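Local coordinates for gala protein type 1, 3 or 4 (Legionella pneumophila subsp. pneumophila, PDB 4XA9), which is a leucine-rich-repeat protein that probably binds small GTPases and may activate their GTP hydrolysis, at residues E37-H42 against T67-L72; E82-L87 against N101-E106; I180-N185 against L191-N196; S213-G218 against K228-N233. All blocks are in the same frame, centred on the assembly; numbering follows the deposited sequence.

Contact 1 of 4, residues E37-H42 against T67-L72; sequences EFLQNH and TSVSSL
Leu39, on the last turns of helix 32-41, meets Thr67 obliquely, and a single methyl of the threonine does the touching. Thr67 CG2 lies 3.8 Å from Leu39 CB and also 3.8 Å from Leu39 CD1, so it rests against both the root and one branch of the leucine. That same branch continues to Val69, where Leu39 CD1 and Val69 CG2 are 4.2 Å apart, again with the side chains crossing at a slant. In both Thr67 and Val69 the touching methyl, CG2, is the branch anti to the carbonyl carbon. Within this leucine-rich-repeat fold, helix 32-41 packs here on the loop that leads into strand 71-73; Leu39 also packs on Leu20 and Leu48 of strands 19-21 and 47-49. The threonine hydroxyl turns to its own loop: with chi1 at 75°, Thr67 OG1 accepts from Val69 N at 3.2 Å, an ST turn that ties the two contacting residues of the loop together. On the helix side, His42 ND1 donates to Phe38 O at 2.7 Å with an N-H...O angle of 171°, while His42 CE1 sits over one face of the Phe38 ring, offset toward its rim.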
loop_
_atom_site.group_PDB
_atom_site.type_symbol
_atom_site.label_atom_id
_atom_site.label_comp_id
_atom_site.label_asym_id
_atom_site.label_seq_id
_atom_site.Cartn_x
_atom_site.Cartn_y
_atom_site.Cartn_z
ATOM N N GLU A 37 -22.061 -11.818 -18.916
ATOM C CA GLU A 37 -23.473 -11.939 -19.231
ATOM C C GLU A 37 -24.275 -10.909 -18.456
ATOM O O GLU A 37 -25.140 -10.229 -19.009
ATOM C CB GLU A 37 -23.978 -13.344 -18.911
ATOM C CG GLU A 37 -24.517 -14.059 -20.110
ATOM C CD GLU A 37 -25.311 -15.292 -19.746
ATOM O OE1 GLU A 37 -25.047 -15.889 -18.676
ATOM O OE2 GLU A 37 -26.210 -15.646 -20.537
ATOM N N PHE A 38 -23.980 -10.794 -17.167
ATOM C CA PHE A 38 -24.658 -9.825 -16.320
ATOM C C PHE A 38 -24.384 -8.396 -16.790
ATOM O O PHE A 38 -25.291 -7.561 -16.811
ATOM C CB PHE A 38 -24.230 -10.005 -14.862
ATOM C CG PHE A 38 -24.954 -9.111 -13.898
ATOM C CD1 PHE A 38 -26.190 -9.483 -13.379
ATOM C CD2 PHE A 38 -24.395 -7.910 -13.492
ATOM C CE1 PHE A 38 -26.857 -8.670 -12.487
ATOM C CE2 PHE A 38 -25.057 -7.090 -12.604
ATOM C CZ PHE A 38 -26.293 -7.472 -12.098
ATOM N N LEU A 39 -23.139 -8.118 -17.167
ATOM C CA LEU A 39 -22.765 -6.780 -17.636
ATOM C C LEU A 39 -23.441 -6.451 -18.964
ATOM O O LEU A 39 -23.843 -5.314 -19.190
ATOM C CB LEU A 39 -21.247 -6.658 -17.772
ATOM C CG LEU A 39 -20.467 -6.683 -16.451
ATOM C CD1 LEU A 39 -18.978 -6.834 -16.721
ATOM C CD2 LEU A 39 -20.732 -5.423 -15.633
ATOM N N GLN A 40 -23.574 -7.449 -19.836
ATOM C CA GLN A 40 -24.254 -7.258 -21.119
ATOM C C GLN A 40 -25.744 -6.984 -20.924
ATOM O O GLN A 40 -26.357 -6.263 -21.713
ATOM C CB GLN A 40 -24.048 -8.480 -22.015
ATOM C CG GLN A 40 -22.643 -8.556 -22.581
ATOM C CD GLN A 40 -22.317 -9.912 -23.158
ATOM O OE1 GLN A 40 -23.001 -10.902 -22.877
ATOM N NE2 GLN A 40 -21.268 -9.969 -23.975
ATOM N N ASN A 41 -26.309 -7.557 -19.866
ATOM C CA ASN A 41 -27.690 -7.306 -19.469
ATOM C C ASN A 41 -27.883 -5.942 -18.808
ATOM O O ASN A 41 -29.009 -5.467 -18.675
ATOM C CB ASN A 41 -28.170 -8.398 -18.505
ATOM C CG ASN A 41 -28.481 -9.710 -19.202
ATOM O OD1 ASN A 41 -28.246 -9.868 -20.402
ATOM N ND2 ASN A 41 -28.997 -10.671 -18.443
ATOM N N HIS A 42 -26.785 -5.334 -18.363
ATOM C CA HIS A 42 -26.848 -4.017 -17.737
ATOM C C HIS A 42 -25.792 -3.096 -18.320
ATOM O O HIS A 42 -24.822 -2.771 -17.647
ATOM C CB HIS A 42 -26.663 -4.115 -16.223
ATOM C CG HIS A 42 -27.616 -5.057 -15.562
ATOM N ND1 HIS A 42 -27.407 -6.418 -15.520
ATOM C CD2 HIS A 42 -28.794 -4.836 -14.936
ATOM C CE1 HIS A 42 -28.414 -6.995 -14.889
ATOM N NE2 HIS A 42 -29.268 -6.057 -14.520
ATOM N N THR A 67 -17.761 -6.332 -23.117
ATOM C CA THR A 67 -18.619 -5.353 -22.459
ATOM C C THR A 67 -18.194 -3.929 -22.809
ATOM O O THR A 67 -17.187 -3.726 -23.483
ATOM C CB THR A 67 -18.578 -5.507 -20.922
ATOM O OG1 THR A 67 -17.341 -4.984 -20.422
ATOM C CG2 THR A 67 -18.692 -6.975 -20.516
ATOM N N SER A 68 -18.951 -2.947 -22.330
ATOM C CA SER A 68 -18.602 -1.547 -22.553
ATOM C C SER A 68 -17.952 -0.928 -21.313
ATOM O O SER A 68 -17.895 0.298 -21.173
ATOM C CB SER A 68 -19.840 -0.744 -22.964
ATOM O OG SER A 68 -20.326 -1.177 -24.225
ATOM N N VAL A 69 -17.464 -1.782 -20.417
ATOM C CA VAL A 69 -16.724 -1.323 -19.246
ATOM C C VAL A 69 -15.503 -0.513 -19.677
ATOM O O VAL A 69 -14.687 -0.985 -20.469
ATOM C CB VAL A 69 -16.284 -2.506 -18.373
ATOM C CG1 VAL A 69 -15.172 -2.086 -17.410
ATOM C CG2 VAL A 69 -17.481 -3.063 -17.614
ATOM N N SER A 70 -15.393 0.713 -19.176
ATOM C CA SER A 70 -14.302 1.608 -19.571
ATOM C C SER A 70 -13.357 1.870 -18.417
ATOM O O SER A 70 -12.250 2.377 -18.602
ATOM C CB SER A 70 -14.849 2.937 -20.080
ATOM O OG SER A 70 -15.397 3.681 -19.010
ATOM N N SER A 71 -13.814 1.544 -17.216
ATOM C CA SER A 71 -12.994 1.687 -16.027
ATOM C C SER A 71 -12.928 0.343 -15.330
ATOM O O SER A 71 -13.947 -0.166 -14.858
ATOM C CB SER A 71 -13.564 2.758 -15.091
ATOM O OG SER A 71 -12.750 2.903 -13.946
ATOM N N LEU A 72 -11.733 -0.236 -15.292
ATOM C CA LEU A 72 -11.563 -1.582 -14.770
ATOM C C LEU A 72 -10.504 -1.623 -13.681
ATOM O O LEU A 72 -9.356 -1.227 -13.896
ATOM C CB LEU A 72 -11.185 -2.562 -15.893
ATOM C CG LEU A 72 -10.794 -3.954 -15.376
ATOM C CD1 LEU A 72 -12.002 -4.664 -14.760
ATOM C CD2 LEU A 72 -10.149 -4.814 -16.462
#

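Contact 2 of 4, residues E82-L87 against N101-E106; sequences EGAQWL and NEIGDE
Ala84 presents its one methyl group to the branch point of Ile103: CB of Ala84 is 3.8 Å from Ile103 CB and 3.9 Å from Ile103 CG2. A third atom, Ile103 CD1, reaches the same Ala84 CB at 4.2 Å, so the methyl lies against the root, the short branch and the tip of the isoleucine at once. The torsions explain this grouping. CG1 of Ile103 stands between the backbone N and the carbonyl carbon (chi1 71°), and the chain then extends with chi2 172°, which carries CD1 round to the alanine. With so small a residue on the helix, the backbones come close, the CA atoms of Ala84 and Ile103 being 6.1 Å apart. In the leucine-rich-repeat fold this is the seam between successive helices: helix 80-87 lies beside the loop that leads into helix 104-113, with strand 95-97 in the chain between them. Ile103 also packs on Val108 and Leu111 of its own following helix, and it is buried. Toward the outer surface the contact becomes polar and looser. The extended side chain of Gln85 brings NE2 to 4.2 Å from Glu106 O and 4.4 Å from Glu106 CB, too far for a hydrogen bond. In the same loop as Ile103, Asn101 is held by its neighbours, its OD1 accepting from Ile79 N and its ND2 donating to Ile74 O, while Asn125 OD1 accepts from the backbone N of both Asn101 and Ile103.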
loop_
_atom_site.group_PDB
_atom_site.type_symbol
_atom_site.label_atom_id
_atom_site.label_comp_id
_atom_site.label_asym_id
_atom_site.label_seq_id
_atom_site.Cartn_x
_atom_site.Cartn_y
_atom_site.Cartn_z
ATOM N N GLU A 82 0.850 -11.911 -19.803
ATOM C CA GLU A 82 -0.107 -12.201 -20.867
ATOM C C GLU A 82 -1.475 -11.580 -20.593
ATOM O O GLU A 82 -2.175 -11.184 -21.521
ATOM C CB GLU A 82 -0.243 -13.709 -21.071
ATOM C CG GLU A 82 0.961 -14.338 -21.745
ATOM C CD GLU A 82 0.788 -15.825 -21.963
ATOM O OE1 GLU A 82 -0.038 -16.214 -22.819
ATOM O OE2 GLU A 82 1.480 -16.604 -21.273
ATOM N N GLY A 83 -1.853 -11.491 -19.324
ATOM C CA GLY A 83 -3.106 -10.853 -18.962
ATOM C C GLY A 83 -3.066 -9.392 -19.362
ATOM O O GLY A 83 -4.006 -8.866 -19.958
ATOM N N ALA A 84 -1.957 -8.738 -19.040
ATOM C CA ALA A 84 -1.753 -7.350 -19.430
ATOM C C ALA A 84 -1.719 -7.201 -20.953
ATOM O O ALA A 84 -2.245 -6.237 -21.500
ATOM C CB ALA A 84 -0.465 -6.809 -18.813
ATOM N N GLN A 85 -1.101 -8.155 -21.636
ATOM C CA GLN A 85 -1.033 -8.103 -23.091
ATOM C C GLN A 85 -2.437 -8.095 -23.698
ATOM O O GLN A 85 -2.720 -7.355 -24.644
ATOM C CB GLN A 85 -0.219 -9.281 -23.630
ATOM C CG GLN A 85 1.277 -9.151 -23.378
ATOM C CD GLN A 85 2.049 -10.396 -23.772
ATOM O OE1 GLN A 85 1.545 -11.247 -24.509
ATOM N NE2 GLN A 85 3.274 -10.516 -23.271
ATOM N N TRP A 86 -3.296 -8.913 -23.134
ATOM C CA TRP A 86 -4.652 -9.042 -23.588
ATOM C C TRP A 86 -5.517 -7.836 -23.313
ATOM O O TRP A 86 -6.236 -7.402 -24.137
ATOM C CB TRP A 86 -5.274 -10.401 -23.225
ATOM C CG TRP A 86 -4.938 -11.235 -24.364
ATOM C CD1 TRP A 86 -3.782 -11.901 -24.555
ATOM C CD2 TRP A 86 -5.669 -11.320 -25.601
ATOM N NE1 TRP A 86 -3.761 -12.433 -25.797
ATOM C CE2 TRP A 86 -4.915 -12.121 -26.460
ATOM C CE3 TRP A 86 -6.910 -10.834 -26.035
ATOM C CZ2 TRP A 86 -5.343 -12.446 -27.761
ATOM C CZ3 TRP A 86 -7.354 -11.169 -27.316
ATOM C CH2 TRP A 86 -6.564 -11.953 -28.172
ATOM N N LEU A 87 -5.402 -7.319 -22.118
ATOM C CA LEU A 87 -6.107 -6.099 -21.755
ATOM C C LEU A 87 -5.760 -4.968 -22.721
ATOM O O LEU A 87 -6.579 -4.086 -22.975
ATOM C CB LEU A 87 -5.770 -5.688 -20.320
ATOM C CG LEU A 87 -6.463 -6.482 -19.212
ATOM C CD1 LEU A 87 -5.958 -6.045 -17.836
ATOM C CD2 LEU A 87 -7.963 -6.298 -19.311
ATOM N N ASN A 101 -0.106 -7.646 -9.985
ATOM C CA ASN A 101 -0.471 -8.743 -10.886
ATOM C C ASN A 101 0.738 -9.400 -11.543
ATOM O O ASN A 101 0.582 -10.246 -12.418
ATOM C CB ASN A 101 -1.423 -8.253 -11.981
ATOM C CG ASN A 101 -2.872 -8.450 -11.622
ATOM O OD1 ASN A 101 -3.385 -9.573 -11.664
ATOM N ND2 ASN A 101 -3.556 -7.362 -11.296
ATOM N N GLU A 102 1.932 -8.997 -11.120
ATOM C CA GLU A 102 3.180 -9.469 -11.718
ATOM C C GLU A 102 3.201 -9.328 -13.241
ATOM O O GLU A 102 3.677 -10.225 -13.938
ATOM C CB GLU A 102 3.430 -10.931 -11.340
ATOM C CG GLU A 102 3.280 -11.228 -9.857
ATOM C CD GLU A 102 3.661 -12.658 -9.502
ATOM O OE1 GLU A 102 4.280 -13.344 -10.343
ATOM O OE2 GLU A 102 3.333 -13.101 -8.379
ATOM N N ILE A 103 2.697 -8.214 -13.769
ATOM C CA ILE A 103 2.623 -8.079 -15.224
ATOM C C ILE A 103 4.000 -7.823 -15.840
ATOM O O ILE A 103 4.216 -8.119 -17.002
ATOM C CB ILE A 103 1.659 -6.952 -15.667
ATOM C CG1 ILE A 103 2.245 -5.571 -15.356
ATOM C CG2 ILE A 103 0.278 -7.133 -15.030
ATOM C CD1 ILE A 103 1.429 -4.431 -15.946
ATOM N N GLY A 104 4.924 -7.270 -15.062
ATOM C CA GLY A 104 6.306 -7.125 -15.502
ATOM C C GLY A 104 6.551 -6.133 -16.627
ATOM O O GLY A 104 5.652 -5.408 -17.039
ATOM N N ASP A 105 7.785 -6.099 -17.126
ATOM C CA ASP A 105 8.127 -5.215 -18.237
ATOM C C ASP A 105 7.395 -5.603 -19.519
ATOM O O ASP A 105 7.009 -4.738 -20.303
ATOM C CB ASP A 105 9.643 -5.202 -18.477
ATOM C CG ASP A 105 10.391 -4.466 -17.387
ATOM O OD1 ASP A 105 9.775 -3.590 -16.741
ATOM O OD2 ASP A 105 11.589 -4.749 -17.179
ATOM N N GLU A 106 7.199 -6.901 -19.724
ATOM C CA GLU A 106 6.528 -7.388 -20.925
ATOM C C GLU A 106 5.046 -7.033 -20.900
ATOM O O GLU A 106 4.454 -6.728 -21.934
ATOM C CB GLU A 106 6.703 -8.901 -21.067
ATOM C CG GLU A 106 8.140 -9.350 -21.314
ATOM C CD GLU A 106 8.717 -8.820 -22.620
ATOM O OE1 GLU A 106 7.957 -8.690 -23.606
ATOM O OE2 GLU A 106 9.934 -8.539 -22.659
#

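Contact 3 of 4, residues I180-N185 against L191-N196; sequences IELAKN and LILGKN
Leu182 points from helix 176-184 at two leucines of the facing strand and its extension, and the closest approach is between methyls: Leu182 CD1 to Leu193 CD1 at 3.7 Å. The second methyl of Leu193, CD2, is 3.9 Å from the same Leu182 CD1, so one branch of the helix leucine faces both branches of its partner, the two side chains crossing at a slant. Nearer the backbone, Leu191 CD2 approaches Leu182 CB at 3.9 Å. Farther out, the methyls Leu191 CD1 and Leu182 CD1 are 4.1 Å apart. Leu191 and Leu193 adopt different first torsions, CG being anti to the backbone N in the former (chi1 178°) and beside it in the latter (chi1 -69°), yet both meet the one leucine. This is the interior of a beta-alpha-beta unit, strand 166-168, helix 176-184 and strand 190-192, repeated along a leucine-rich-repeat fold; Leu167, Val155 and Ala159 also pack on Leu182. The outer side of the helix is far looser. Lys184 is exposed, and in one of its two conformers NZ makes a long, doubtful salt bridge with Glu181 OE2, 3.6 Å, one helical turn back. Past the strand, the chain turns polar but stays buried at Asn196: its OD1 accepts from the backbone N of Cys172 and of Val174, and its ND2 donates to Ala169 O and, weakly, to Leu193 O. Lys195, partly exposed, instead lies near another protein chain.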
loop_
_atom_site.group_PDB
_atom_site.type_symbol
_atom_site.label_atom_id
_atom_site.label_comp_id
_atom_site.label_asym_id
_atom_site.label_seq_id
_atom_site.Cartn_x
_atom_site.Cartn_y
_atom_site.Cartn_z
ATOM N N ILE A 180 15.594 15.331 -10.381
ATOM C CA ILE A 180 15.940 16.575 -11.058
ATOM C C ILE A 180 15.391 16.598 -12.488
ATOM O O ILE A 180 14.870 17.620 -12.941
ATOM C CB ILE A 180 17.468 16.803 -11.054
ATOM C CG1 ILE A 180 17.923 17.187 -9.646
ATOM C CG2 ILE A 180 17.858 17.911 -12.032
ATOM C CD1 ILE A 180 19.428 17.202 -9.450
ATOM N N GLU A 181 15.466 15.473 -13.193
ATOM C CA GLU A 181 14.940 15.430 -14.555
ATOM C C GLU A 181 13.414 15.553 -14.558
ATOM O O GLU A 181 12.839 16.213 -15.423
ATOM C CB GLU A 181 15.386 14.152 -15.270
ATOM C CG GLU A 181 16.899 14.063 -15.423
ATOM C CD GLU A 181 17.505 15.336 -16.002
ATOM O OE1 GLU A 181 17.020 15.810 -17.055
ATOM O OE2 GLU A 181 18.453 15.873 -15.387
ATOM N N LEU A 182 12.759 14.939 -13.579
ATOM C CA LEU A 182 11.319 15.111 -13.423
ATOM C C LEU A 182 10.973 16.565 -13.093
ATOM O O LEU A 182 9.959 17.090 -13.549
ATOM C CB LEU A 182 10.780 14.177 -12.336
ATOM C CG LEU A 182 10.655 12.705 -12.736
ATOM C CD1 LEU A 182 10.326 11.844 -11.526
ATOM C CD2 LEU A 182 9.597 12.531 -13.814
ATOM N N ALA A 183 11.818 17.214 -12.300
ATOM C CA ALA A 183 11.600 18.612 -11.948
ATOM C C ALA A 183 11.669 19.510 -13.180
ATOM O O ALA A 183 10.917 20.481 -13.290
ATOM C CB ALA A 183 12.618 19.064 -10.910
ATOM N N LYS A 184 12.569 19.175 -14.101
ATOM C CA LYS A 184 12.755 19.958 -15.319
ATOM C C LYS A 184 11.565 19.836 -16.272
ATOM O O LYS A 184 11.345 20.711 -17.115
ATOM C CB LYS A 184 14.045 19.539 -16.032
ATOM C CG LYS A 184 15.316 19.913 -15.282
ATOM C CD LYS A 184 16.568 19.479 -16.034
ATOM C CE LYS A 184 17.824 19.871 -15.269
ATOM N NZ LYS A 184 19.069 19.423 -15.956
ATOM N N ASN A 185 10.808 18.745 -16.134
ATOM C CA ASN A 185 9.601 18.512 -16.925
ATOM C C ASN A 185 8.623 19.676 -16.799
ATOM O O ASN A 185 8.401 20.185 -15.701
ATOM C CB ASN A 185 8.922 17.210 -16.480
ATOM C CG ASN A 185 7.613 16.955 -17.192
ATOM O OD1 ASN A 185 6.610 17.608 -16.913
ATOM N ND2 ASN A 185 7.601 15.968 -18.082
ATOM N N LEU A 191 3.016 15.427 -9.045
ATOM C CA LEU A 191 4.128 14.491 -8.978
ATOM C C LEU A 191 4.300 13.997 -7.549
ATOM O O LEU A 191 4.386 14.785 -6.608
ATOM C CB LEU A 191 5.415 15.149 -9.493
ATOM C CG LEU A 191 6.733 14.365 -9.481
ATOM C CD1 LEU A 191 6.643 13.097 -10.323
ATOM C CD2 LEU A 191 7.864 15.262 -9.975
ATOM N N ILE A 192 4.319 12.682 -7.389
ATOM C CA ILE A 192 4.490 12.086 -6.076
ATOM C C ILE A 192 5.698 11.167 -6.105
ATOM O O ILE A 192 5.739 10.213 -6.888
ATOM C CB ILE A 192 3.233 11.313 -5.643
ATOM C CG1 ILE A 192 2.045 12.280 -5.526
ATOM C CG2 ILE A 192 3.483 10.567 -4.329
ATOM C CD1 ILE A 192 0.743 11.633 -5.034
ATOM N N LEU A 193 6.679 11.473 -5.259
ATOM C CA LEU A 193 7.936 10.737 -5.206
ATOM C C LEU A 193 8.340 10.433 -3.772
ATOM O O LEU A 193 9.476 10.696 -3.368
ATOM C CB LEU A 193 9.058 11.522 -5.897
ATOM C CG LEU A 193 8.968 11.665 -7.421
ATOM C CD1 LEU A 193 9.986 12.675 -7.933
ATOM C CD2 LEU A 193 9.172 10.311 -8.096
ATOM N N GLY A 194 7.436 9.881 -3.007
ATOM C CA GLY A 194 7.686 9.517 -1.653
ATOM C C GLY A 194 8.538 8.270 -1.496
ATOM O O GLY A 194 8.621 7.478 -2.373
ATOM N N LYS A 195 9.169 8.221 -0.341
ATOM C CA LYS A 195 9.897 6.929 0.002
ATOM C C LYS A 195 11.035 6.577 -0.992
ATOM O O LYS A 195 11.156 5.431 -1.440
ATOM C CB LYS A 195 8.986 5.805 0.223
ATOM C CG LYS A 195 9.406 4.720 1.159
ATOM C CD LYS A 195 9.341 5.134 2.587
ATOM C CE LYS A 195 9.577 3.957 3.487
ATOM N NZ LYS A 195 8.287 3.543 4.081
ATOM N N ASN A 196 11.768 7.541 -1.499
ATOM C CA ASN A 196 12.831 7.332 -2.441
ATOM C C ASN A 196 14.154 7.789 -1.772
ATOM O O ASN A 196 14.256 7.761 -0.622
ATOM C CB ASN A 196 12.562 8.047 -3.747
ATOM C CG ASN A 196 11.590 7.298 -4.645
ATOM O OD1 ASN A 196 11.726 6.135 -4.863
ATOM N ND2 ASN A 196 10.603 7.995 -5.122
#

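Contact 4 of 4, residues S213-G218 against K228-N233; sequences STLHLG and KILETN
Leu230 sends its two methyls to Leu215 and Leu217 inside the beta-alpha-beta unit of strand 214-216, helix 224-230 and strand 238-240, near the end of the modelled chain of this leucine-rich-repeat fold. Its CB points toward the strand but has no atom of 213-218 within 4.2 Å, and the same is true of CG, which lies beside the backbone N with chi1 at -70°. Contact begins only at the two methyls, and they part company. CD1 goes to Leu217, meeting its CD1 at 3.9 Å, with the side chains slanted across each other. CD2 goes to Leu215, meeting its CD2 at 4.1 Å, with the side chains crossed at about a right angle. Leu215 of the strand and Leu217 just past it thus each receive one branch. The separation of the backbones agrees with contact through tips alone: the CA atoms of Leu215 and Leu230 are 9.5 Å apart. Leu239 and Leu241 also pack on Leu230, and Phe206 of helix 203-207 packs on Leu215. A type I beta turn runs from Leu230 to Asn233, and Ile229 O accepts two bonds there, from Thr232 N at 3.1 Å and from Thr232 OG1 at 2.6 Å, the hydroxyl lying in the carbonyl plane.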
loop_
_atom_site.group_PDB
_atom_site.type_symbol
_atom_site.label_atom_id
_atom_site.label_comp_id
_atom_site.label_asym_id
_atom_site.label_seq_id
_atom_site.Cartn_x
_atom_site.Cartn_y
_atom_site.Cartn_z
ATOM N N SER A 213 1.532 21.788 -9.462
ATOM C CA SER A 213 0.725 22.400 -8.404
ATOM C C SER A 213 0.589 21.438 -7.220
ATOM O O SER A 213 0.212 21.836 -6.120
ATOM C CB SER A 213 -0.653 22.812 -8.928
ATOM O OG SER A 213 -1.409 21.691 -9.336
ATOM N N THR A 214 0.906 20.170 -7.456
ATOM C CA THR A 214 1.017 19.195 -6.379
ATOM C C THR A 214 2.383 18.513 -6.421
ATOM O O THR A 214 2.811 18.035 -7.475
ATOM C CB THR A 214 -0.083 18.117 -6.459
ATOM O OG1 THR A 214 -1.371 18.729 -6.312
ATOM C CG2 THR A 214 0.107 17.078 -5.355
ATOM N N LEU A 215 3.064 18.473 -5.280
ATOM C CA LEU A 215 4.351 17.789 -5.176
ATOM C C LEU A 215 4.480 17.089 -3.825
ATOM O O LEU A 215 4.506 17.743 -2.785
ATOM C CB LEU A 215 5.507 18.781 -5.381
ATOM C CG LEU A 215 6.949 18.270 -5.241
ATOM C CD1 LEU A 215 7.237 17.152 -6.226
ATOM C CD2 LEU A 215 7.963 19.413 -5.425
ATOM N N HIS A 216 4.541 15.761 -3.846
ATOM C CA HIS A 216 4.715 14.973 -2.628
ATOM C C HIS A 216 6.102 14.351 -2.595
ATOM O O HIS A 216 6.456 13.554 -3.469
ATOM C CB HIS A 216 3.654 13.871 -2.525
ATOM C CG HIS A 216 2.265 14.380 -2.287
ATOM N ND1 HIS A 216 1.217 13.547 -1.951
ATOM C CD2 HIS A 216 1.749 15.630 -2.342
ATOM C CE1 HIS A 216 0.116 14.263 -1.805
ATOM N NE2 HIS A 216 0.411 15.531 -2.036
ATOM N N LEU A 217 6.881 14.715 -1.583
ATOM C CA LEU A 217 8.242 14.215 -1.435
ATOM C C LEU A 217 8.473 13.639 -0.043
ATOM O O LEU A 217 9.575 13.728 0.503
ATOM C CB LEU A 217 9.257 15.333 -1.710
ATOM C CG LEU A 217 9.377 15.797 -3.164
ATOM C CD1 LEU A 217 10.227 17.061 -3.270
ATOM C CD2 LEU A 217 9.970 14.684 -4.011
ATOM N N GLY A 218 7.427 13.056 0.531
ATOM C CA GLY A 218 7.518 12.499 1.869
ATOM C C GLY A 218 8.552 11.392 2.012
ATOM O O GLY A 218 8.893 10.719 1.038
ATOM N N LYS A 228 12.833 24.869 2.908
ATOM C CA LYS A 228 12.804 26.313 2.703
ATOM C C LYS A 228 12.799 26.641 1.211
ATOM O O LYS A 228 12.029 27.485 0.760
ATOM C CB LYS A 228 13.983 26.993 3.402
ATOM C CG LYS A 228 13.977 28.497 3.209
ATOM C CD LYS A 228 14.287 29.235 4.491
ATOM C CE LYS A 228 13.244 28.943 5.552
ATOM N NZ LYS A 228 13.485 29.719 6.797
ATOM N N ILE A 229 13.642 25.952 0.447
ATOM C CA ILE A 229 13.691 26.129 -1.009
ATOM C C ILE A 229 12.370 25.758 -1.697
ATOM O O ILE A 229 11.866 26.501 -2.542
ATOM C CB ILE A 229 14.818 25.286 -1.634
ATOM C CG1 ILE A 229 16.176 25.742 -1.110
ATOM C CG2 ILE A 229 14.783 25.374 -3.158
ATOM C CD1 ILE A 229 17.337 24.941 -1.663
ATOM N N LEU A 230 11.825 24.598 -1.339
ATOM C CA LEU A 230 10.572 24.127 -1.923
ATOM C C LEU A 230 9.432 25.109 -1.669
ATOM O O LEU A 230 8.594 25.340 -2.543
ATOM C CB LEU A 230 10.206 22.742 -1.374
ATOM C CG LEU A 230 11.084 21.562 -1.816
ATOM C CD1 LEU A 230 10.718 20.295 -1.058
ATOM C CD2 LEU A 230 10.971 21.319 -3.315
ATOM N N GLU A 231 9.413 25.707 -0.482
ATOM C CA GLU A 231 8.342 26.633 -0.124
ATOM C C GLU A 231 8.414 27.990 -0.846
ATOM O O GLU A 231 7.486 28.789 -0.728
ATOM C CB GLU A 231 8.321 26.844 1.390
ATOM C CG GLU A 231 7.789 25.620 2.155
ATOM C CD GLU A 231 7.723 25.827 3.664
ATOM O OE1 GLU A 231 8.421 26.723 4.184
ATOM O OE2 GLU A 231 6.978 25.078 4.331
ATOM N N THR A 232 9.486 28.253 -1.596
ATOM C CA THR A 232 9.526 29.468 -2.415
ATOM C C THR A 232 8.637 29.324 -3.653
ATOM O O THR A 232 8.239 30.320 -4.261
ATOM C CB THR A 232 10.960 29.846 -2.883
ATOM O OG1 THR A 232 11.506 28.804 -3.703
ATOM C CG2 THR A 232 11.890 30.119 -1.691
ATOM N N ASN A 233 8.331 28.086 -4.031
ATOM C CA ASN A 233 7.429 27.839 -5.153
ATOM C C ASN A 233 5.975 27.907 -4.702
ATOM O O ASN A 233 5.447 26.943 -4.138
ATOM C CB ASN A 233 7.715 26.475 -5.792
ATOM C CG ASN A 233 6.978 26.277 -7.107
ATOM O OD1 ASN A 233 5.964 26.931 -7.376
ATOM N ND2 ASN A 233 7.477 25.362 -7.930
#

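How the contacts relate
The four contacts follow one another along the chain, each closing before the next opens, and sample separate places along one leucine-rich-repeat solenoid. Contacts 1 and 2 have centres about 21 Å apart and touch where Leu72 CD2 meets Leu87 CD2 at 3.9 Å, strand 71-73 leading on to helix 80-87. Contacts 3 and 4 are closer, centres about 11 Å apart, because strands 190-192 and 214-216 are neighbours in the sheet; probable hydrogen bonds join Leu193 N to His216 O at 2.8 Å and Lys195 N to Gly218 O at 2.9 Å. The two pairs stay separate: contacts 2 and 3 come no nearer than about 15 Å between nearest atoms, and the centres of contacts 1 and 4 are about 41 Å apart.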